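Local coordinates for protein RNA polymerase ECF-subfamily sigma factor (Streptomyces venezuelae, PDB 6DXO) that acts as an ECF sigma factor, directing RNA polymerase to specific promoters, probably for aerial mycelium formation, and is captured here with the anti-sigma factor RsbN, at residues V4-Q8 with A9-E13; S56-W60 with Q61-F65; G66-L69 with V70-A73. One frame throughout, in Å; residues are numbered along the deposited sequence.

Interaction 1: residues V4-Q8 with A9-E13; sequences VDRAQ and AGEAE
Arg-6 and Glu-11 lay their flat end groups over one another. The guanidinium and carboxylate planes are 14° apart and stacked. Glu-11 OE1 sits above the middle of the guanidinium, 3.5 Å from Arg-6 CZ. Glu-11 OE2 is 3.3 Å from Arg-6 NH2, which makes a salt bridge of charges alone. No N-H of the arginine points at that oxygen, because it lies well out of the guanidinium plane. The pairing is therefore held by charge and flat contact rather than by directed bonds. Two bends bring the groups together: the arginine turns at chi3 (-10°), and the glutamate turns at chi2 (138°). Closer to the backbone, Glu-11 CB lies 3.6 Å from Arg-6 O. Arg-6 NE is buried here and has no polar partner. The stack spans a type I beta turn from Ala-7 to Gly-10, which joins the short helix 4-7 to helix 12-31. Gly-10 N donates to Ala-7 O at 2.7 Å and closes this turn. It reaches that oxygen from above the carbonyl plane. Gly-10 has a positive phi, which by itself favours glycine. Glu-11 follows at the N-cap position of helix 12-31. Ala-9 CB rests 3.2 Å from Arg-6 O. Gln-8 turns its amide elsewhere, and its NE2 bonds to Ile-55 O and Phe-58 O in the loop before helix 65-79. Ala-7 packs on Ile-55 of the same loop.

Interaction 2: residues S56-W60 with Q61-F65; sequences STFTW and QGRDF
Trp-60 O is gripped twice by Arg-63. The side-chain NH1 donates to it at 3.0 Å and nearly straight, at 166°, with the oxygen in the guanidinium plane. The backbone N of Arg-63 adds a weak bond to the same oxygen at 3.3 Å. Between these two ends, the aliphatic part of the arginine runs past two rings. Its CD sits over the centre of the Phe-58 ring, 3.7 Å from the centroid, in a CH-pi contact. Its CB lies over the Trp-60 indole face, 3.3 Å from NE1. CG stands between the backbone N and the carbonyl carbon (chi1 68°), and the chain then extends as far as NE, which carries the guanidinium back to Trp-60 O. On the other face of Phe-58 comes the edge of Phe-65, with CD1 4.0 Å from Phe-58 CE2. The rings form a T-shaped pair with planes at 78°. The loop between helices 37-53 and 65-79 in sigma-70 region 2 is thus folded round Phe-58. Asp-64 N-caps helix 65-79, its OD2 accepting from Ala-67 N. Arg-63 therefore works as both donor and hydrocarbon: its N-H groups hold the Trp-60 carbonyl, the backbone one weakly, while its methylenes cover the aromatic faces.

Interaction 3: residues G66-L69 with V70-A73; sequences GAWL and VTIA
Trp-68 lies with one indole face under the CD1 methyl of Ile-72, one helical turn further on. The methyl is 3.8 Å from the centroid of the five-membered ring and only 13° off its normal, a CH-pi contact. It leans toward the rim, and its nearest ring atom is Trp-68 CE2 at 3.7 Å. The indole reaches this place with CG anti to the backbone N (chi1 -171°). Both residues belong to helix 65-79 of sigma-70 region 2, whose i to i+4 backbone bonds run from Gly-66 to Ala-73. Trp-68 O takes two donors. Ile-72 N bonds to it at 2.9 Å, and Thr-71 OG1 donates to it at 2.8 Å, tilted from the carbonyl plane. The threonine hydroxyl is thereby tied back to its own helix. Replacing Trp-68 by an alanine would probably leave the Ile-72 methyl without its aromatic face and open a gap beside Phe-58 and Trp-60, whose rings pack on the indole. Trp-68 also touches Ala-51 of helix 37-53, while Ile-72 and Ala-73 touch Thr-47 of that helix. Leu-69 packs on Phe-48 there and on Tyr-22 and Val-26 of helix 12-31.

From the N terminus, the three contacts follow in series; none nests in or crosses another. Interaction 1 closes the turn between helices 4-7 and 12-31. Interaction 2 folds the end of the loop between helices 37-53 and 65-79 back on itself, and interaction 3 lies within the first turns of helix 65-79. Interactions 1 and 2 touch: Val-4 packs on Phe-58 and Phe-65, so the N-terminal helix sits against the loop. Interactions 2 and 3 meet where Phe-58 and Trp-60 pack on Trp-68. Interactions 1 and 3 do not touch, their nearest atoms being about 7 Å apart. Residues 56-65 therefore bridge the N-terminal turn and helix 65-79.

Interaction 1: residues V4-Q8 with A9-E13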
loop_
_atom_site.group_PDB
_atom_site.type_symbol
_atom_site.label_atom_id
_atom_site.label_comp_id
_atom_site.label_asym_id
_atom_site.label_seq_id
_atom_site.Cartn_x
_atom_site.Cartn_y
_atom_site.Cartn_z
ATOM N N VAL A 4 14.460 -1.211 5.485
ATOM C CA VAL A 4 14.283 0.109 6.072
ATOM C C VAL A 4 15.609 0.852 6.050
ATOM O O VAL A 4 15.687 1.979 5.569
ATOM C CB VAL A 4 13.750 0.039 7.518
ATOM C CG1 VAL A 4 13.648 1.429 8.114
ATOM C CG2 VAL A 4 12.403 -0.641 7.542
ATOM N N ASP A 5 16.650 0.199 6.557
ATOM C CA ASP A 5 18.005 0.751 6.515
ATOM C C ASP A 5 18.429 1.118 5.097
ATOM O O ASP A 5 19.105 2.127 4.895
ATOM C CB ASP A 5 19.015 -0.222 7.144
ATOM C CG ASP A 5 19.030 -0.152 8.663
ATOM O OD1 ASP A 5 18.047 0.353 9.247
ATOM O OD2 ASP A 5 20.027 -0.609 9.273
ATOM N N ARG A 6 18.026 0.317 4.109
ATOM C CA ARG A 6 18.330 0.642 2.714
ATOM C C ARG A 6 17.585 1.879 2.193
ATOM O O ARG A 6 18.132 2.654 1.414
ATOM C CB ARG A 6 18.066 -0.554 1.786
ATOM C CG ARG A 6 19.063 -1.697 1.912
ATOM C CD ARG A 6 19.094 -2.554 0.643
ATOM N NE ARG A 6 18.007 -2.225 -0.280
ATOM C CZ ARG A 6 17.942 -2.638 -1.543
ATOM N NH1 ARG A 6 18.904 -3.400 -2.041
ATOM N NH2 ARG A 6 16.917 -2.287 -2.312
ATOM N N ALA A 7 16.328 2.052 2.600
ATOM C CA ALA A 7 15.584 3.253 2.229
ATOM C C ALA A 7 16.168 4.495 2.897
ATOM O O ALA A 7 16.104 5.602 2.355
ATOM C CB ALA A 7 14.122 3.110 2.633
ATOM N N GLN A 8 16.659 4.316 4.113
ATOM C CA GLN A 8 17.265 5.429 4.830
ATOM C C GLN A 8 18.589 5.821 4.160
ATOM O O GLN A 8 19.250 6.773 4.584
ATOM C CB GLN A 8 17.441 5.079 6.304
ATOM C CG GLN A 8 16.132 5.126 7.097
ATOM C CD GLN A 8 16.267 4.602 8.533
ATOM O OE1 GLN A 8 16.771 3.502 8.764
ATOM N NE2 GLN A 8 15.806 5.391 9.494
ATOM N N ALA A 9 18.943 5.077 3.107
ATOM C CA ALA A 9 20.041 5.418 2.192
ATOM C C ALA A 9 19.515 6.038 0.895
ATOM O O ALA A 9 20.255 6.200 -0.074
ATOM C CB ALA A 9 20.860 4.191 1.865
ATOM N N GLY A 10 18.231 6.370 0.869
ATOM C CA GLY A 10 17.668 7.022 -0.297
ATOM C C GLY A 10 17.569 6.148 -1.537
ATOM O O GLY A 10 17.310 6.655 -2.624
ATOM N N GLU A 11 17.794 4.845 -1.388
ATOM C CA GLU A 11 17.421 3.901 -2.440
ATOM C C GLU A 11 15.910 3.909 -2.504
ATOM O O GLU A 11 15.245 3.314 -1.652
ATOM C CB GLU A 11 17.917 2.489 -2.131
ATOM C CG GLU A 11 17.355 1.436 -3.081
ATOM C CD GLU A 11 18.387 0.418 -3.516
ATOM O OE1 GLU A 11 19.395 0.242 -2.800
ATOM O OE2 GLU A 11 18.194 -0.202 -4.583
ATOM N N ALA A 12 15.379 4.606 -3.506
ATOM C CA ALA A 12 13.949 4.842 -3.610
ATOM C C ALA A 12 13.177 3.540 -3.759
ATOM O O ALA A 12 12.092 3.405 -3.208
ATOM C CB ALA A 12 13.644 5.778 -4.775
ATOM N N GLU A 13 13.740 2.589 -4.501
ATOM C CA GLU A 13 13.077 1.310 -4.742
ATOM C C GLU A 13 12.935 0.474 -3.466
ATOM O O GLU A 13 11.997 -0.312 -3.337
ATOM C CB GLU A 13 13.800 0.513 -5.834
ATOM C CG GLU A 13 13.336 -0.935 -5.949
ATOM C CD GLU A 13 11.882 -1.067 -6.398
ATOM O OE1 GLU A 13 11.326 -0.089 -6.942
ATOM O OE2 GLU A 13 11.298 -2.151 -6.201
#

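Interaction 2: residues S56-W60 with Q61-F65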
loop_
_atom_site.group_PDB
_atom_site.type_symbol
_atom_site.label_atom_id
_atom_site.label_comp_id
_atom_site.label_asym_id
_atom_site.label_seq_id
_atom_site.Cartn_x
_atom_site.Cartn_y
_atom_site.Cartn_z
ATOM N N SER A 56 14.080 9.875 8.373
ATOM C CA SER A 56 15.409 10.229 8.919
ATOM C C SER A 56 15.405 10.284 10.452
ATOM O O SER A 56 16.465 10.348 11.089
ATOM C CB SER A 56 15.912 11.558 8.351
ATOM O OG SER A 56 15.084 12.637 8.746
ATOM N N THR A 57 14.216 10.264 11.045
ATOM C CA THR A 57 14.101 10.306 12.510
ATOM C C THR A 57 13.884 8.912 13.082
ATOM O O THR A 57 13.982 8.700 14.295
ATOM C CB THR A 57 12.915 11.165 12.959
ATOM O OG1 THR A 57 11.696 10.500 12.597
ATOM C CG2 THR A 57 12.957 12.534 12.297
ATOM N N PHE A 58 13.571 7.970 12.201
ATOM C CA PHE A 58 13.268 6.602 12.597
ATOM C C PHE A 58 14.523 5.877 13.046
ATOM O O PHE A 58 15.049 5.021 12.331
ATOM C CB PHE A 58 12.593 5.868 11.433
ATOM C CG PHE A 58 12.055 4.512 11.793
ATOM C CD1 PHE A 58 10.972 4.388 12.659
ATOM C CD2 PHE A 58 12.592 3.377 11.243
ATOM C CE1 PHE A 58 10.462 3.143 12.975
ATOM C CE2 PHE A 58 12.088 2.127 11.561
ATOM C CZ PHE A 58 11.017 2.015 12.429
ATOM N N THR A 59 14.994 6.219 14.247
ATOM C CA THR A 59 16.294 5.785 14.721
ATOM C C THR A 59 16.309 5.479 16.224
ATOM O O THR A 59 17.373 5.250 16.806
ATOM C CB THR A 59 17.330 6.890 14.465
ATOM O OG1 THR A 59 16.840 8.118 15.012
ATOM C CG2 THR A 59 17.560 7.077 12.962
ATOM N N TRP A 60 15.136 5.487 16.852
ATOM C CA TRP A 60 15.049 5.209 18.284
ATOM C C TRP A 60 15.177 3.719 18.602
ATOM O O TRP A 60 14.863 2.863 17.776
ATOM C CB TRP A 60 13.776 5.810 18.896
ATOM C CG TRP A 60 12.497 5.327 18.292
ATOM C CD1 TRP A 60 11.781 4.223 18.659
ATOM C CD2 TRP A 60 11.775 5.935 17.219
ATOM N NE1 TRP A 60 10.658 4.106 17.877
ATOM C CE2 TRP A 60 10.629 5.146 16.987
ATOM C CE3 TRP A 60 11.981 7.070 16.433
ATOM C CZ2 TRP A 60 9.701 5.455 15.999
ATOM C CZ3 TRP A 60 11.055 7.377 15.459
ATOM C CH2 TRP A 60 9.932 6.572 15.248
ATOM N N GLN A 61 15.621 3.430 19.821
ATOM C CA GLN A 61 16.065 2.093 20.217
ATOM C C GLN A 61 15.192 0.891 19.815
ATOM O O GLN A 61 15.649 -0.004 19.100
ATOM C CB GLN A 61 16.344 2.057 21.722
ATOM C CG GLN A 61 17.311 0.969 22.106
ATOM C CD GLN A 61 18.575 1.013 21.268
ATOM O OE1 GLN A 61 19.191 2.068 21.108
ATOM N NE2 GLN A 61 18.958 -0.133 20.712
ATOM N N GLY A 62 13.949 0.859 20.280
ATOM C CA GLY A 62 13.112 -0.314 20.062
ATOM C C GLY A 62 12.096 -0.194 18.933
ATOM O O GLY A 62 11.002 -0.764 19.010
ATOM N N ARG A 63 12.464 0.529 17.878
ATOM C CA ARG A 63 11.544 0.827 16.774
ATOM C C ARG A 63 11.165 -0.402 15.943
ATOM O O ARG A 63 11.959 -1.318 15.764
ATOM C CB ARG A 63 12.138 1.905 15.866
ATOM C CG ARG A 63 13.371 1.448 15.087
ATOM C CD ARG A 63 14.204 2.630 14.620
ATOM N NE ARG A 63 15.353 2.204 13.829
ATOM C CZ ARG A 63 16.540 1.884 14.335
ATOM N NH1 ARG A 63 16.736 1.936 15.652
ATOM N NH2 ARG A 63 17.524 1.501 13.529
ATOM N N ASP A 64 9.939 -0.405 15.432
ATOM C CA ASP A 64 9.452 -1.482 14.581
ATOM C C ASP A 64 8.671 -0.815 13.449
ATOM O O ASP A 64 7.771 -0.029 13.706
ATOM C CB ASP A 64 8.558 -2.437 15.383
ATOM C CG ASP A 64 8.107 -3.642 14.568
ATOM O OD1 ASP A 64 8.737 -4.710 14.692
ATOM O OD2 ASP A 64 7.126 -3.515 13.803
ATOM N N PHE A 65 9.048 -1.094 12.208
ATOM C CA PHE A 65 8.515 -0.331 11.089
ATOM C C PHE A 65 7.012 -0.546 10.859
ATOM O O PHE A 65 6.268 0.419 10.690
ATOM C CB PHE A 65 9.294 -0.595 9.804
ATOM C CG PHE A 65 8.928 0.341 8.691
ATOM C CD1 PHE A 65 9.270 1.678 8.761
ATOM C CD2 PHE A 65 8.232 -0.108 7.582
ATOM C CE1 PHE A 65 8.928 2.553 7.736
ATOM C CE2 PHE A 65 7.886 0.759 6.568
ATOM C CZ PHE A 65 8.236 2.085 6.639
#

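Interaction 3: residues G66-L69 with V70-A73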
loop_
_atom_site.group_PDB
_atom_site.type_symbol
_atom_site.label_atom_id
_atom_site.label_comp_id
_atom_site.label_asym_id
_atom_site.label_seq_id
_atom_site.Cartn_x
_atom_site.Cartn_y
_atom_site.Cartn_z
ATOM N N GLY A 66 6.584 -1.805 10.863
ATOM C CA GLY A 66 5.172 -2.137 10.762
ATOM C C GLY A 66 4.344 -1.519 11.877
ATOM O O GLY A 66 3.279 -0.957 11.640
ATOM N N ALA A 67 4.835 -1.612 13.110
ATOM C CA ALA A 67 4.152 -0.993 14.239
ATOM C C ALA A 67 4.084 0.524 14.090
ATOM O O ALA A 67 3.098 1.146 14.442
ATOM C CB ALA A 67 4.830 -1.380 15.562
ATOM N N TRP A 68 5.135 1.118 13.534
ATOM C CA TRP A 68 5.171 2.558 13.329
ATOM C C TRP A 68 4.119 2.975 12.309
ATOM O O TRP A 68 3.399 3.947 12.502
ATOM C CB TRP A 68 6.571 2.959 12.837
ATOM C CG TRP A 68 6.820 4.419 12.781
ATOM C CD1 TRP A 68 6.386 5.365 13.655
ATOM C CD2 TRP A 68 7.604 5.106 11.800
ATOM N NE1 TRP A 68 6.830 6.608 13.273
ATOM C CE2 TRP A 68 7.588 6.477 12.137
ATOM C CE3 TRP A 68 8.296 4.695 10.654
ATOM C CZ2 TRP A 68 8.254 7.449 11.374
ATOM C CZ3 TRP A 68 8.951 5.656 9.891
ATOM C CH2 TRP A 68 8.936 7.016 10.260
ATOM N N LEU A 69 4.039 2.221 11.218
ATOM C CA LEU A 69 3.028 2.491 10.201
ATOM C C LEU A 69 1.632 2.458 10.840
ATOM O O LEU A 69 0.821 3.334 10.618
ATOM C CB LEU A 69 3.121 1.456 9.080
ATOM C CG LEU A 69 4.307 1.614 8.114
ATOM C CD1 LEU A 69 4.393 0.438 7.144
ATOM C CD2 LEU A 69 4.230 2.934 7.341
ATOM N N VAL A 70 1.372 1.436 11.636
ATOM C CA VAL A 70 0.066 1.282 12.263
ATOM C C VAL A 70 -0.260 2.457 13.184
ATOM O O VAL A 70 -1.387 2.981 13.196
ATOM C CB VAL A 70 -0.042 -0.071 12.989
ATOM C CG1 VAL A 70 -1.282 -0.103 13.855
ATOM C CG2 VAL A 70 -0.069 -1.217 11.958
ATOM N N THR A 71 0.740 2.905 13.931
ATOM C CA THR A 71 0.527 4.022 14.831
ATOM C C THR A 71 0.319 5.327 14.072
ATOM O O THR A 71 -0.473 6.155 14.483
ATOM C CB THR A 71 1.654 4.124 15.900
ATOM O OG1 THR A 71 2.930 4.250 15.258
ATOM C CG2 THR A 71 1.681 2.870 16.741
ATOM N N ILE A 72 1.002 5.491 12.935
ATOM C CA ILE A 72 0.758 6.637 12.067
ATOM C C ILE A 72 -0.649 6.642 11.482
ATOM O O ILE A 72 -1.301 7.681 11.438
ATOM C CB ILE A 72 1.796 6.712 10.915
ATOM C CG1 ILE A 72 3.160 7.142 11.459
ATOM C CG2 ILE A 72 1.324 7.669 9.812
ATOM C CD1 ILE A 72 4.300 6.862 10.495
ATOM N N ALA A 73 -1.112 5.478 11.019
ATOM C CA ALA A 73 -2.436 5.382 10.428
ATOM C C ALA A 73 -3.468 5.672 11.506
ATOM O O ALA A 73 -4.448 6.354 11.257
ATOM C CB ALA A 73 -2.678 3.996 9.801
#